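Local structure of splicing factor U2AF 35 kDa subunit (Homo sapiens, 1JMT) at residues 83-86 against 87-91. The protein forms a heterodimer with U2AF2 and takes part in protein and RNA interactions that select the 3' splice site and recruit U2 snRNP to the branch point. The protein carries 1 engineered substitution. Sequence-based numbering, arbitrary orientation.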
ATOM      1  N   LYS A  83       7.864  12.920  -5.393  1.00 44.85           N
ATOM      2  CA  LYS A  83       6.541  13.521  -5.466  1.00 44.02           C
ATOM      3  C   LYS A  83       5.458  12.549  -5.018  1.00 43.21           C
ATOM      4  O   LYS A  83       4.437  12.960  -4.461  1.00 42.54           O
ATOM      5  CB  LYS A  83       6.252  14.003  -6.886  1.00 49.08           C
ATOM      6  CG  LYS A  83       6.994  15.283  -7.262  1.00 59.57           C
ATOM      7  CD  LYS A  83       6.664  15.707  -8.684  1.00 67.80           C
ATOM      8  CE  LYS A  83       7.444  16.943  -9.088  1.00 72.17           C
ATOM      9  NZ  LYS A  83       7.204  17.310 -10.513  1.00 75.95           N
ATOM     10  N   ALA A  84       5.675  11.259  -5.266  1.00 36.73           N
ATOM     11  CA  ALA A  84       4.701  10.253  -4.869  1.00 35.99           C
ATOM     12  C   ALA A  84       4.592  10.243  -3.353  1.00 34.89           C
ATOM     13  O   ALA A  84       3.494  10.233  -2.800  1.00 35.63           O
ATOM     14  CB  ALA A  84       5.119   8.874  -5.369  1.00 25.66           C
ATOM     15  N   VAL A  85       5.740  10.256  -2.684  1.00 37.94           N
ATOM     16  CA  VAL A  85       5.771  10.237  -1.228  1.00 40.66           C
ATOM     17  C   VAL A  85       4.938  11.366  -0.627  1.00 42.34           C
ATOM     18  O   VAL A  85       4.106  11.132   0.252  1.00 44.25           O
ATOM     19  CB  VAL A  85       7.219  10.328  -0.710  1.00 37.04           C
ATOM     20  CG1 VAL A  85       7.232  10.462   0.808  1.00 34.72           C
ATOM     21  CG2 VAL A  85       7.986   9.078  -1.128  1.00 38.84           C
ATOM     22  N   ILE A  86       5.157  12.582  -1.113  1.00 41.90           N
ATOM     23  CA  ILE A  86       4.433  13.746  -0.623  1.00 42.48           C
ATOM     24  C   ILE A  86       2.923  13.609  -0.831  1.00 39.53           C
ATOM     25  O   ILE A  86       2.140  13.774   0.108  1.00 38.88           O
ATOM     26  CB  ILE A  86       4.924  15.034  -1.322  1.00 47.17           C
ATOM     27  CG1 ILE A  86       6.412  15.241  -1.037  1.00 46.68           C
ATOM     28  CG2 ILE A  86       4.124  16.236  -0.830  1.00 48.06           C
ATOM     29  CD1 ILE A  86       7.068  16.261  -1.942  1.00 44.89           C
ATOM     30  N   ASP A  87       2.511  13.300  -2.057  1.00 32.57           N
ATOM     31  CA  ASP A  87       1.086  13.162  -2.328  1.00 36.57           C
ATOM     32  C   ASP A  87       0.462  11.980  -1.591  1.00 35.57           C
ATOM     33  O   ASP A  87      -0.634  12.095  -1.037  1.00 37.78           O
ATOM     34  CB  ASP A  87       0.829  13.022  -3.835  1.00 35.47           C
ATOM     35  CG  ASP A  87      -0.653  13.051  -4.171  1.00 40.84           C
ATOM     36  OD1 ASP A  87      -1.315  14.060  -3.841  1.00 42.87           O
ATOM     37  OD2 ASP A  87      -1.165  12.072  -4.756  1.00 32.91           O
ATOM     38  N   LEU A  88       1.158  10.845  -1.579  1.00 34.37           N
ATOM     39  CA  LEU A  88       0.638   9.648  -0.915  1.00 29.07           C
ATOM     40  C   LEU A  88       0.430   9.851   0.575  1.00 30.57           C
ATOM     41  O   LEU A  88      -0.468   9.253   1.174  1.00 25.81           O
ATOM     42  CB  LEU A  88       1.570   8.457  -1.156  1.00 28.18           C
ATOM     43  CG  LEU A  88       1.457   7.863  -2.565  1.00 30.90           C
ATOM     44  CD1 LEU A  88       2.681   7.028  -2.888  1.00 34.41           C
ATOM     45  CD2 LEU A  88       0.188   7.032  -2.657  1.00 28.67           C
ATOM     46  N   ASN A  89       1.262  10.684   1.186  1.00 27.89           N
ATOM     47  CA  ASN A  89       1.110  10.936   2.601  1.00 29.34           C
ATOM     48  C   ASN A  89      -0.123  11.795   2.890  1.00 29.47           C
ATOM     49  O   ASN A  89      -0.494  11.985   4.047  1.00 25.54           O
ATOM     50  CB  ASN A  89       2.379  11.565   3.181  1.00 31.94           C
ATOM     51  CG  ASN A  89       3.391  10.517   3.607  1.00 32.37           C
ATOM     52  OD1 ASN A  89       3.037   9.551   4.276  1.00 33.90           O
ATOM     53  ND2 ASN A  89       4.649  10.702   3.228  1.00 34.22           N
ATOM     54  N   ASN A  90      -0.749  12.303   1.827  1.00 25.14           N
ATOM     55  CA  ASN A  90      -1.973  13.093   1.934  1.00 33.46           C
ATOM     56  C   ASN A  90      -3.182  12.279   1.453  1.00 32.72           C
ATOM     57  O   ASN A  90      -4.227  12.849   1.127  1.00 32.64           O
ATOM     58  CB  ASN A  90      -1.884  14.373   1.092  1.00 35.95           C
ATOM     59  CG  ASN A  90      -0.884  15.367   1.646  1.00 40.97           C
ATOM     60  OD1 ASN A  90      -0.783  15.540   2.856  1.00 45.09           O
ATOM     61  ND2 ASN A  90      -0.149  16.035   0.762  1.00 41.71           N
ATOM     62  N   ARG A  91      -3.046  10.955   1.399  1.00 29.92           N
ATOM     63  CA  ARG A  91      -4.156  10.121   0.933  1.00 30.62           C
ATOM     64  C   ARG A  91      -4.528   8.972   1.861  1.00 30.12           C
ATOM     65  O   ARG A  91      -3.741   8.549   2.715  1.00 28.74           O
ATOM     66  CB  ARG A  91      -3.844   9.539  -0.453  1.00 25.28           C
ATOM     67  CG  ARG A  91      -3.572  10.569  -1.529  1.00 28.66           C
ATOM     68  CD  ARG A  91      -3.218   9.905  -2.868  1.00 28.48           C
ATOM     69  NE  ARG A  91      -4.346   9.178  -3.447  1.00 27.73           N
ATOM     70  CZ  ARG A  91      -4.292   8.498  -4.586  1.00 27.35           C
ATOM     71  NH1 ARG A  91      -3.158   8.441  -5.277  1.00 30.28           N
ATOM     72  NH2 ARG A  91      -5.374   7.877  -5.041  1.00 30.76           N
TER
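The last turn of helix 78-88, the second helix of the RNA recognition motif, joins Ala84 to Leu88 and Val85 to Asn89 as the chain leaves the helix. Leu88 N gives a short bond of 2.7 Å to Ala84 O, close to the direction in which that carbonyl points. One residue earlier, Asp87 N reaches Lys83 O at 3.1 Å in an almost straight bond (N-H...O 174°). The pattern then frays: Asn89 N bonds to Val85 O at 3.0 Å but bends to 144°, and shares its hydrogen weakly with Ile86 O. A type I turn from Leu88 to Arg91 follows.

On the buried face, Leu88 CD1 lies 3.9 Å from Ala84 CB; the small methyl of alanine leaves room for the leucine and for Tyr51. Leu88 CG stands anti to its own carbonyl carbon (chi1 -76°), which lays the branch back along the helix over Ala84 O. Val85 and Asn89 run side by side, with CG1 of Val85 3.5 Å from ND2 of Asn89. Asparagine suits this place because its OD1 accepts a hydrogen bond from the backbone N of Ala100, tying this region to strand 96-102. Asp87, on a more open side, directs OD2 to Tyr51 OH.

Leu88 also packs on Ile4 and Leu6 of strand 3-11 and on Ile98 and Ala100 of strand 96-102, while Tyr51 of helix 22-51 covers Ala84 and Leu88. With an alanine here, a gap would probably open between Tyr51 and the two strands. Arg91, ending the turn, forms salt bridges with Glu46 of helix 22-51 and an acidic side chain of the bound peptide, which also packs on Leu88, Asn89 and Asn90, making this corner part of the motif's peptide-binding surface.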